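Local coordinates for kelch-like protein 7 (Homo sapiens, PDB 3II7) that serves as a substrate-specific adapter of a CUL3-RBX1 E3 ubiquitin ligase, here represented by its Kelch-repeat beta-propeller domain, at residues Arg27-Lys32 with Tyr251-Phe256; Lys32-Thr37 with Ile265-Thr270; Met234-Val239 with Gly260-Ile265. One frame throughout, in Å; residues are numbered along the deposited sequence. Where two conformers were deposited one is given.

In the fold
The propeller closes on itself between Kelch 1 and Kelch 6. From the N terminus, residues 27-32 and 32-37 lie on successive strands of the first blade, whose innermost strand, 290-295, comes from the C-terminal end of the domain. Interaction 1 closes a loop of more than two hundred residues onto strand 249-254; interaction 2 closes a similar one onto the neighbouring strand 264-269. The two cross along the chain, share Lys32 and form one continuous seam between blades. Interaction 3 is the short-range closure, joining the loop from Kelch 5 to the sixth blade; it crosses interaction 1, lies wholly within the span of interaction 2 and shares Ile265 with it.

Interaction 1: residues Arg27-Lys32 with Tyr251-Phe256; sequences RYFNPK and YVLAGF. With EDO (1,2-ethanediol), chain E.
Phe29 packs against both Leu253 and Tyr251, and these apolar contacts form the body of the junction between strand 26-30 of the first propeller blade and strand 249-254 of the sixth. Leu253 covers one ring face: CD2 stands over the centre, 4.0 Å from the centroid of the Phe29 ring. Its other branch lies beside the stem of the same residue, with Leu253 CD1 3.8 Å from Phe29 CB. With CG anti to the backbone N (chi1 174°), Phe29 projects from its strand into this interblade layer.

The aromatic rings meet obliquely: Phe29 CE2 reaches Tyr251 CD1 at 3.8 Å, and the ring planes are inclined at 57°. Farther out on the tyrosine, Pro31 CB rests 3.4 Å from Tyr251 OH.

Polar links are indirect. A water donates to Pro31 O over 2.7 Å and also pairs with Tyr251 OH, bridging the segments where no direct hydrogen bond does so. The Asx turn in which Asn30 OD1 accepts from Lys32 N shapes the chain beside Pro31. Apart from the junction, Arg27 NH1 donates in the guanidinium plane to an ethanediol O1, probably from the crystallisation liquor.

Ile265 also touches both Phe29 and Leu253, extending the apolar layer. The chemistry thus implies adhesion between blades by shape and hydrophobic burial, with a water satisfying polar atoms at the margin, rather than continuation of one beta sheet into the next.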
loop_
_atom_site.group_PDB
_atom_site.type_symbol
_atom_site.label_atom_id
_atom_site.label_comp_id
_atom_site.label_asym_id
_atom_site.label_seq_id
_atom_site.Cartn_x
_atom_site.Cartn_y
_atom_site.Cartn_z
ATOM N N ARG A 27 -5.017 -0.559 -14.988
ATOM C CA ARG A 27 -6.472 -0.601 -15.105
ATOM C C ARG A 27 -7.159 -0.054 -13.860
ATOM O O ARG A 27 -6.600 -0.114 -12.745
ATOM C CB ARG A 27 -6.956 -2.045 -15.343
ATOM C CG ARG A 27 -6.296 -2.806 -16.489
ATOM C CD ARG A 27 -7.057 -4.084 -16.829
ATOM N NE ARG A 27 -7.986 -3.896 -17.940
ATOM C CZ ARG A 27 -8.838 -4.814 -18.402
ATOM N NH1 ARG A 27 -8.906 -6.019 -17.830
ATOM N NH2 ARG A 27 -9.632 -4.523 -19.442
ATOM N N TYR A 28 -8.371 0.483 -14.063
ATOM C CA TYR A 28 -9.264 0.788 -12.967
ATOM C C TYR A 28 -10.175 -0.387 -12.762
ATOM O O TYR A 28 -10.731 -0.934 -13.738
ATOM C CB TYR A 28 -10.183 1.957 -13.305
ATOM C CG TYR A 28 -9.588 3.323 -13.337
ATOM C CD1 TYR A 28 -9.031 3.890 -12.205
ATOM C CD2 TYR A 28 -9.624 4.083 -14.494
ATOM C CE1 TYR A 28 -8.517 5.150 -12.229
ATOM C CE2 TYR A 28 -9.120 5.361 -14.513
ATOM C CZ TYR A 28 -8.559 5.879 -13.379
ATOM O OH TYR A 28 -8.043 7.161 -13.359
ATOM N N PHE A 29 -10.368 -0.746 -11.508
ATOM C CA PHE A 29 -11.483 -1.561 -11.069
ATOM C C PHE A 29 -12.592 -0.657 -10.506
ATOM O O PHE A 29 -12.345 0.175 -9.614
ATOM C CB PHE A 29 -11.036 -2.527 -9.982
ATOM C CG PHE A 29 -12.156 -3.322 -9.365
ATOM C CD1 PHE A 29 -12.744 -4.367 -10.064
ATOM C CD2 PHE A 29 -12.616 -3.037 -8.066
ATOM C CE1 PHE A 29 -13.755 -5.118 -9.493
ATOM C CE2 PHE A 29 -13.643 -3.775 -7.514
ATOM C CZ PHE A 29 -14.207 -4.819 -8.238
ATOM N N ASN A 30 -13.820 -0.864 -10.965
ATOM C CA ASN A 30 -14.958 -0.087 -10.462
ATOM C C ASN A 30 -15.834 -0.969 -9.566
ATOM O O ASN A 30 -16.499 -1.884 -10.062
ATOM C CB ASN A 30 -15.760 0.446 -11.612
ATOM C CG ASN A 30 -16.907 1.382 -11.161
ATOM O OD1 ASN A 30 -17.261 1.445 -9.987
ATOM N ND2 ASN A 30 -17.452 2.125 -12.106
ATOM N N PRO A 31 -15.792 -0.736 -8.231
ATOM C CA PRO A 31 -16.553 -1.593 -7.321
ATOM C C PRO A 31 -18.069 -1.568 -7.558
ATOM O O PRO A 31 -18.750 -2.494 -7.167
ATOM C CB PRO A 31 -16.265 -0.999 -5.944
ATOM C CG PRO A 31 -15.168 -0.079 -6.105
ATOM C CD PRO A 31 -15.058 0.320 -7.520
ATOM N N LYS A 32 -18.590 -0.488 -8.156
ATOM C CA LYS A 32 -20.014 -0.371 -8.380
ATOM C C LYS A 32 -20.528 -1.360 -9.428
ATOM O O LYS A 32 -21.610 -1.919 -9.270
ATOM C CB LYS A 32 -20.398 1.075 -8.706
ATOM C CG LYS A 32 -20.529 1.881 -7.415
ATOM C CD LYS A 32 -21.094 3.231 -7.625
ATOM C CE LYS A 32 -21.237 3.974 -6.298
ATOM N NZ LYS A 32 -22.187 3.289 -5.368
ATOM N N TYR A 251 -11.465 -4.928 -0.871
ATOM C CA TYR A 251 -11.279 -5.695 -2.110
ATOM C C TYR A 251 -9.845 -6.153 -2.198
ATOM O O TYR A 251 -8.939 -5.333 -2.084
ATOM C CB TYR A 251 -11.620 -4.835 -3.353
ATOM C CG TYR A 251 -13.031 -4.347 -3.366
ATOM C CD1 TYR A 251 -14.038 -5.066 -3.997
ATOM C CD2 TYR A 251 -13.378 -3.176 -2.711
ATOM C CE1 TYR A 251 -15.374 -4.619 -3.983
ATOM C CE2 TYR A 251 -14.698 -2.719 -2.700
ATOM C CZ TYR A 251 -15.688 -3.445 -3.322
ATOM O OH TYR A 251 -16.994 -3.007 -3.279
ATOM N N VAL A 252 -9.641 -7.453 -2.375
ATOM C CA VAL A 252 -8.304 -8.018 -2.681
ATOM C C VAL A 252 -8.343 -8.328 -4.179
ATOM O O VAL A 252 -9.066 -9.239 -4.640
ATOM C CB VAL A 252 -7.984 -9.259 -1.883
ATOM C CG1 VAL A 252 -6.570 -9.761 -2.199
ATOM C CG2 VAL A 252 -8.144 -8.984 -0.347
ATOM N N LEU A 253 -7.576 -7.548 -4.938
ATOM C CA LEU A 253 -7.691 -7.532 -6.375
ATOM C C LEU A 253 -6.539 -8.254 -7.063
ATOM O O LEU A 253 -6.604 -8.501 -8.255
ATOM C CB LEU A 253 -7.782 -6.096 -6.894
ATOM C CG LEU A 253 -8.992 -5.295 -6.473
ATOM C CD1 LEU A 253 -8.927 -3.898 -7.111
ATOM C CD2 LEU A 253 -10.286 -6.008 -6.849
ATOM N N ALA A 254 -5.475 -8.523 -6.315
ATOM C CA ALA A 254 -4.345 -9.324 -6.826
ATOM C C ALA A 254 -3.577 -9.903 -5.651
ATOM O O ALA A 254 -3.681 -9.435 -4.541
ATOM C CB ALA A 254 -3.410 -8.445 -7.702
ATOM N N GLY A 255 -2.811 -10.928 -5.910
ATOM C CA GLY A 255 -1.918 -11.479 -4.899
ATOM C C GLY A 255 -1.095 -12.618 -5.452
ATOM O O GLY A 255 -1.541 -13.357 -6.326
ATOM N N PHE A 256 0.122 -12.739 -4.937
ATOM C CA PHE A 256 1.024 -13.827 -5.260
ATOM C C PHE A 256 0.878 -14.896 -4.216
ATOM O O PHE A 256 0.994 -14.641 -3.025
ATOM C CB PHE A 256 2.472 -13.331 -5.291
ATOM C CG PHE A 256 3.478 -14.403 -5.619
ATOM C CD1 PHE A 256 3.303 -15.207 -6.725
ATOM C CD2 PHE A 256 4.591 -14.613 -4.815
ATOM C CE1 PHE A 256 4.224 -16.203 -7.042
ATOM C CE2 PHE A 256 5.524 -15.600 -5.134
ATOM C CZ PHE A 256 5.317 -16.408 -6.241
HETATM C C1 EDO E . -8.249 -8.070 -14.711
HETATM O O1 EDO E . -7.495 -7.251 -15.639
HETATM C C2 EDO E . -8.236 -9.514 -15.169
HETATM O O2 EDO E . -8.703 -9.566 -16.532
HETATM O O HOH W 1 -18.703 -3.924 -4.900
#

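Interaction 2: residues Lys32-Thr37 with Ile265-Thr270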
loop_
_atom_site.group_PDB
_atom_site.type_symbol
_atom_site.label_atom_id
_atom_site.label_comp_id
_atom_site.label_asym_id
_atom_site.label_seq_id
_atom_site.Cartn_x
_atom_site.Cartn_y
_atom_site.Cartn_z
ATOM N N LYS A 32 -18.590 -0.488 -8.156
ATOM C CA LYS A 32 -20.014 -0.371 -8.380
ATOM C C LYS A 32 -20.528 -1.360 -9.428
ATOM O O LYS A 32 -21.610 -1.919 -9.270
ATOM C CB LYS A 32 -20.398 1.075 -8.706
ATOM C CG LYS A 32 -20.529 1.881 -7.415
ATOM C CD LYS A 32 -21.094 3.231 -7.625
ATOM C CE LYS A 32 -21.237 3.974 -6.298
ATOM N NZ LYS A 32 -22.187 3.289 -5.368
ATOM N N ASP A 33 -19.749 -1.606 -10.472
ATOM C CA ASP A 33 -20.222 -2.480 -11.558
ATOM C C ASP A 33 -19.298 -3.670 -11.857
ATOM O O ASP A 33 -19.558 -4.436 -12.789
ATOM C CB ASP A 33 -20.520 -1.652 -12.829
ATOM C CG ASP A 33 -19.269 -1.043 -13.474
ATOM O OD1 ASP A 33 -18.160 -1.249 -12.984
ATOM O OD2 ASP A 33 -19.420 -0.308 -14.488
ATOM N N TYR A 34 -18.249 -3.810 -11.055
ATOM C CA TYR A 34 -17.224 -4.852 -11.191
ATOM C C TYR A 34 -16.447 -4.840 -12.507
ATOM O O TYR A 34 -15.872 -5.849 -12.893
ATOM C CB TYR A 34 -17.816 -6.221 -10.922
ATOM C CG TYR A 34 -18.236 -6.379 -9.516
ATOM C CD1 TYR A 34 -17.309 -6.754 -8.556
ATOM C CD2 TYR A 34 -19.542 -6.183 -9.118
ATOM C CE1 TYR A 34 -17.669 -6.912 -7.229
ATOM C CE2 TYR A 34 -19.914 -6.339 -7.786
ATOM C CZ TYR A 34 -18.958 -6.704 -6.853
ATOM O OH TYR A 34 -19.277 -6.870 -5.542
ATOM N N SER A 35 -16.399 -3.690 -13.161
ATOM C CA SER A 35 -15.719 -3.581 -14.438
ATOM C C SER A 35 -14.232 -3.246 -14.272
ATOM O O SER A 35 -13.810 -2.645 -13.274
ATOM C CB SER A 35 -16.389 -2.524 -15.300
ATOM O OG SER A 35 -16.138 -1.227 -14.798
ATOM N N TRP A 36 -13.463 -3.656 -15.273
ATOM C CA TRP A 36 -12.057 -3.294 -15.423
ATOM C C TRP A 36 -11.943 -2.405 -16.655
ATOM O O TRP A 36 -12.485 -2.753 -17.750
ATOM C CB TRP A 36 -11.206 -4.537 -15.632
ATOM C CG TRP A 36 -11.043 -5.444 -14.437
ATOM C CD1 TRP A 36 -11.704 -6.654 -14.202
ATOM C CD2 TRP A 36 -10.144 -5.278 -13.367
ATOM N NE1 TRP A 36 -11.244 -7.215 -13.047
ATOM C CE2 TRP A 36 -10.291 -6.399 -12.506
ATOM C CE3 TRP A 36 -9.193 -4.301 -13.044
ATOM C CZ2 TRP A 36 -9.550 -6.540 -11.353
ATOM C CZ3 TRP A 36 -8.466 -4.445 -11.890
ATOM C CH2 TRP A 36 -8.641 -5.563 -11.059
ATOM N N THR A 37 -11.257 -1.265 -16.512
ATOM C CA THR A 37 -11.047 -0.349 -17.624
ATOM C C THR A 37 -9.595 0.038 -17.760
ATOM O O THR A 37 -8.960 0.404 -16.788
ATOM C CB THR A 37 -11.877 0.944 -17.439
ATOM O OG1 THR A 37 -13.251 0.601 -17.239
ATOM C CG2 THR A 37 -11.741 1.850 -18.667
ATOM N N ILE A 265 -11.178 -12.195 -7.605
ATOM C CA ILE A 265 -11.095 -11.220 -6.537
ATOM C C ILE A 265 -11.772 -11.720 -5.269
ATOM O O ILE A 265 -12.696 -12.547 -5.314
ATOM C CB ILE A 265 -11.656 -9.801 -6.946
ATOM C CG1 ILE A 265 -13.164 -9.816 -7.096
ATOM C CG2 ILE A 265 -10.998 -9.290 -8.260
ATOM C CD1 ILE A 265 -13.789 -8.430 -7.156
ATOM N N LEU A 266 -11.321 -11.184 -4.143
ATOM C CA LEU A 266 -11.922 -11.446 -2.852
ATOM C C LEU A 266 -12.566 -10.149 -2.333
ATOM O O LEU A 266 -12.043 -9.048 -2.544
ATOM C CB LEU A 266 -10.859 -11.880 -1.826
ATOM C CG LEU A 266 -9.937 -13.034 -2.203
ATOM C CD1 LEU A 266 -8.957 -13.331 -1.089
ATOM C CD2 LEU A 266 -10.725 -14.325 -2.607
ATOM N N GLU A 267 -13.701 -10.283 -1.663
ATOM C CA GLU A 267 -14.416 -9.127 -1.129
ATOM C C GLU A 267 -14.745 -9.397 0.323
ATOM O O GLU A 267 -15.261 -10.457 0.657
ATOM C CB GLU A 267 -15.693 -8.887 -1.904
ATOM C CG GLU A 267 -15.495 -8.714 -3.373
ATOM C CD GLU A 267 -16.807 -8.574 -4.109
ATOM O OE1 GLU A 267 -17.513 -7.575 -3.884
ATOM O OE2 GLU A 267 -17.104 -9.429 -4.942
ATOM N N TYR A 268 -14.432 -8.428 1.181
ATOM C CA TYR A 268 -14.697 -8.530 2.629
ATOM C C TYR A 268 -15.685 -7.456 3.057
ATOM O O TYR A 268 -15.419 -6.260 2.864
ATOM C CB TYR A 268 -13.408 -8.381 3.420
ATOM C CG TYR A 268 -13.573 -8.482 4.940
ATOM C CD1 TYR A 268 -14.043 -9.638 5.536
ATOM C CD2 TYR A 268 -13.268 -7.397 5.767
ATOM C CE1 TYR A 268 -14.194 -9.720 6.912
ATOM C CE2 TYR A 268 -13.392 -7.465 7.114
ATOM C CZ TYR A 268 -13.872 -8.631 7.705
ATOM O OH TYR A 268 -14.037 -8.646 9.071
ATOM N N ASN A 269 -16.800 -7.880 3.643
ATOM C CA ASN A 269 -17.771 -6.945 4.177
ATOM C C ASN A 269 -17.430 -6.682 5.648
ATOM O O ASN A 269 -17.633 -7.546 6.501
ATOM C CB ASN A 269 -19.178 -7.514 4.031
ATOM C CG ASN A 269 -20.237 -6.542 4.461
ATOM O OD1 ASN A 269 -20.010 -5.730 5.348
ATOM N ND2 ASN A 269 -21.433 -6.673 3.898
ATOM N N THR A 270 -16.886 -5.499 5.932
ATOM C CA THR A 270 -16.395 -5.171 7.275
ATOM C C THR A 270 -17.531 -5.140 8.309
ATOM O O THR A 270 -17.289 -5.326 9.488
ATOM C CB THR A 270 -15.649 -3.830 7.306
ATOM O OG1 THR A 270 -16.511 -2.780 6.864
ATOM C CG2 THR A 270 -14.372 -3.867 6.446
#
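Tyr34 meets Glu267 and Ile265 across the seam between the first and sixth blades. Its hydroxyl donates to the carboxylate in a short hydrogen bond, Tyr34 OH to Glu267 OE1, 2.5 Å. The two side chains arrive from opposite directions, and the hydroxyl uses the syn lone pair of OE1, on the side of the other carboxylate oxygen. OE1 itself lies at the edge of the phenol ring, near its plane, yet the ring and carboxylate planes are turned 62° apart.

The apolar part belongs to Ile265, which sends a branch to each aromatic residue. Ile265 CD1 lies 4.1 Å from Tyr34 CD1, at the ring edge, whereas Ile265 CG2 approaches the edge of the indole more loosely, 4.4 Å from Trp36 CZ2. The split follows from chi1 of 71°, which sets CG1 between the backbone N and the carbonyl carbon and lets it carry CD1 to the tyrosine.

One shell out, the turn before strand 35-38 sets the position of the tyrosine. Asp33 OD1 accepts from Ser35 N (3.0 Å), making an Asx turn, and from Ser35 OG (2.7 Å); both donors come from the same face of the carboxylate. Tyr34, between Asp33 and Ser35, has a left-handed backbone conformation. On the other strand, Glu267 OE2 accepts from Asn278 ND2, while Val281 touches Tyr34, Trp36 and Ile265 alike.

Glu267 is therefore a buried carboxylate with a donor on each oxygen, two donors that probably offset the cost of burial and favour its charged form. The contact combines one directed polar bond with a looser apolar edge contact, which is consistent with a defined blade-to-blade alignment.

Interaction 3: residues Met234-Val239 with Gly260-Ile265; sequences MPWKGV and GRLGHI. With EDO (1,2-ethanediol), chain J.
Leu262 lies over the indole of Trp236, and this CH-pi contact is the tight part of the junction between the loop joining strands 227-230 and 242-246, from fifth blade to sixth, and the loop that leads into strand 264-269. Leu262 CD1 sits 3.6 Å from the centroid of the five-membered ring, 9° off its normal. The same methyl is 3.6 Å from Trp236 CG, and the leucine CB follows along the six-membered ring, 4.0 Å from Trp236 CZ2. On the opposite face lies the backbone of Gly238, its N toward the rim, so the indole is enclosed between a methyl and a peptide. A chi1 of 176° swings the ring away from the backbone N and into this slot; Leu266 and Val241 also touch it.

The polar edge of the ring is looser and wetter. Trp236 NE1 donates a hydrogen bond to a water 2.8 Å away, and that water donates in turn to Arg261 O at 2.7 Å; no direct hydrogen bond joins the two segments, though Val239 and Phe256 pair through their backbones nearby. An ethanediol, probably from the crystallisation liquor, occupies the flank. It accepts from Lys237 N through O1 and donates through O2 to Lys237 O, an oxygen also bonded by Gln257 NE2.

In Kelch relatives such as KEAP1, loops of these two kinds, linking successive blades and the second and third strands of a blade, line the substrate-binding face. Here the sandwiched indole supplies the apolar part of the join, alongside nearby backbone bonds, while its N-H edge reaches the other segment through water.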
loop_
_atom_site.group_PDB
_atom_site.type_symbol
_atom_site.label_atom_id
_atom_site.label_comp_id
_atom_site.label_asym_id
_atom_site.label_seq_id
_atom_site.Cartn_x
_atom_site.Cartn_y
_atom_site.Cartn_z
ATOM N N MET A 234 -9.281 -14.723 5.066
ATOM C CA MET A 234 -9.522 -14.800 3.642
ATOM C C MET A 234 -9.678 -16.242 3.222
ATOM O O MET A 234 -9.063 -17.127 3.808
ATOM C CB MET A 234 -8.340 -14.220 2.846
ATOM C CG MET A 234 -8.154 -12.740 2.935
ATOM S SD MET A 234 -6.766 -12.240 1.859
ATOM C CE MET A 234 -5.483 -12.733 2.940
ATOM N N PRO A 235 -10.459 -16.483 2.142
ATOM C CA PRO A 235 -10.566 -17.853 1.577
ATOM C C PRO A 235 -9.326 -18.349 0.794
ATOM O O PRO A 235 -9.330 -19.479 0.271
ATOM C CB PRO A 235 -11.790 -17.761 0.667
ATOM C CG PRO A 235 -11.964 -16.363 0.365
ATOM C CD PRO A 235 -11.383 -15.550 1.498
ATOM N N TRP A 236 -8.264 -17.536 0.761
ATOM C CA TRP A 236 -7.086 -17.779 -0.050
ATOM C C TRP A 236 -5.882 -17.521 0.837
ATOM O O TRP A 236 -5.841 -16.505 1.554
ATOM C CB TRP A 236 -7.083 -16.788 -1.204
ATOM C CG TRP A 236 -5.875 -16.819 -2.123
ATOM C CD1 TRP A 236 -5.652 -17.681 -3.189
ATOM C CD2 TRP A 236 -4.793 -15.903 -2.125
ATOM N NE1 TRP A 236 -4.482 -17.360 -3.808
ATOM C CE2 TRP A 236 -3.922 -16.283 -3.176
ATOM C CE3 TRP A 236 -4.438 -14.807 -1.316
ATOM C CZ2 TRP A 236 -2.752 -15.592 -3.453
ATOM C CZ3 TRP A 236 -3.258 -14.130 -1.601
ATOM C CH2 TRP A 236 -2.437 -14.532 -2.656
ATOM N N LYS A 237 -4.906 -18.398 0.767
ATOM C CA LYS A 237 -3.657 -18.248 1.555
ATOM C C LYS A 237 -2.473 -18.117 0.619
ATOM O O LYS A 237 -2.102 -19.075 -0.044
ATOM C CB LYS A 237 -3.464 -19.466 2.446
ATOM C CG LYS A 237 -2.334 -19.348 3.414
ATOM C CD LYS A 237 -2.460 -20.333 4.570
ATOM C CE LYS A 237 -1.385 -20.125 5.568
ATOM N NZ LYS A 237 -1.489 -21.154 6.692
ATOM N N GLY A 238 -1.917 -16.912 0.560
ATOM C CA GLY A 238 -0.751 -16.630 -0.260
ATOM C C GLY A 238 0.253 -15.800 0.529
ATOM O O GLY A 238 0.179 -15.734 1.757
ATOM N N VAL A 239 1.165 -15.147 -0.176
ATOM C CA VAL A 239 2.264 -14.416 0.485
ATOM C C VAL A 239 2.240 -12.894 0.268
ATOM O O VAL A 239 2.877 -12.153 1.021
ATOM C CB VAL A 239 3.641 -15.001 0.093
ATOM C CG1 VAL A 239 3.792 -16.449 0.637
ATOM C CG2 VAL A 239 3.896 -14.933 -1.447
ATOM N N GLY A 260 1.485 -19.896 -7.654
ATOM C CA GLY A 260 0.715 -19.136 -8.637
ATOM C C GLY A 260 0.210 -17.821 -8.077
ATOM O O GLY A 260 0.860 -17.198 -7.203
ATOM N N ARG A 261 -0.949 -17.391 -8.558
ATOM C CA ARG A 261 -1.507 -16.111 -8.154
ATOM C C ARG A 261 -2.967 -16.248 -7.780
ATOM O O ARG A 261 -3.640 -17.255 -8.108
ATOM C CB ARG A 261 -1.344 -15.110 -9.287
ATOM C CG ARG A 261 -2.173 -15.434 -10.553
ATOM C CD ARG A 261 -1.897 -14.468 -11.689
ATOM N NE ARG A 261 -2.771 -14.801 -12.810
ATOM C CZ ARG A 261 -2.480 -14.659 -14.092
ATOM N NH1 ARG A 261 -1.317 -14.197 -14.478
ATOM N NH2 ARG A 261 -3.387 -15.007 -15.001
ATOM N N LEU A 262 -3.473 -15.229 -7.109
ATOM C CA LEU A 262 -4.884 -15.092 -6.885
ATOM C C LEU A 262 -5.594 -15.036 -8.224
ATOM O O LEU A 262 -5.194 -14.284 -9.130
ATOM C CB LEU A 262 -5.184 -13.828 -6.087
ATOM C CG LEU A 262 -6.633 -13.550 -5.717
ATOM C CD1 LEU A 262 -7.147 -14.565 -4.672
ATOM C CD2 LEU A 262 -6.808 -12.102 -5.182
ATOM N N GLY A 263 -6.616 -15.877 -8.371
ATOM C CA GLY A 263 -7.281 -16.010 -9.650
ATOM C C GLY A 263 -8.528 -15.156 -9.815
ATOM O O GLY A 263 -8.813 -14.675 -10.920
ATOM N N HIS A 264 -9.309 -15.039 -8.736
ATOM C CA HIS A 264 -10.547 -14.246 -8.712
ATOM C C HIS A 264 -10.536 -13.354 -7.506
ATOM O O HIS A 264 -9.948 -13.693 -6.494
ATOM C CB HIS A 264 -11.771 -15.148 -8.691
ATOM C CG HIS A 264 -12.017 -15.821 -9.993
ATOM N ND1 HIS A 264 -11.348 -16.971 -10.359
ATOM C CD2 HIS A 264 -12.788 -15.471 -11.056
ATOM C CE1 HIS A 264 -11.730 -17.324 -11.582
ATOM N NE2 HIS A 264 -12.595 -16.423 -12.029
ATOM N N ILE A 265 -11.178 -12.195 -7.605
ATOM C CA ILE A 265 -11.095 -11.220 -6.537
ATOM C C ILE A 265 -11.772 -11.720 -5.269
ATOM O O ILE A 265 -12.696 -12.547 -5.314
ATOM C CB ILE A 265 -11.656 -9.801 -6.946
ATOM C CG1 ILE A 265 -13.164 -9.816 -7.096
ATOM C CG2 ILE A 265 -10.998 -9.290 -8.260
ATOM C CD1 ILE A 265 -13.789 -8.430 -7.156
HETATM C C1 EDO J . -5.322 -21.252 -1.914
HETATM O O1 EDO J . -5.512 -20.945 -0.535
HETATM C C2 EDO J . -3.953 -20.782 -2.330
HETATM O O2 EDO J . -2.945 -21.389 -1.516
HETATM O O HOH W 2 -3.809 -18.973 -6.040
#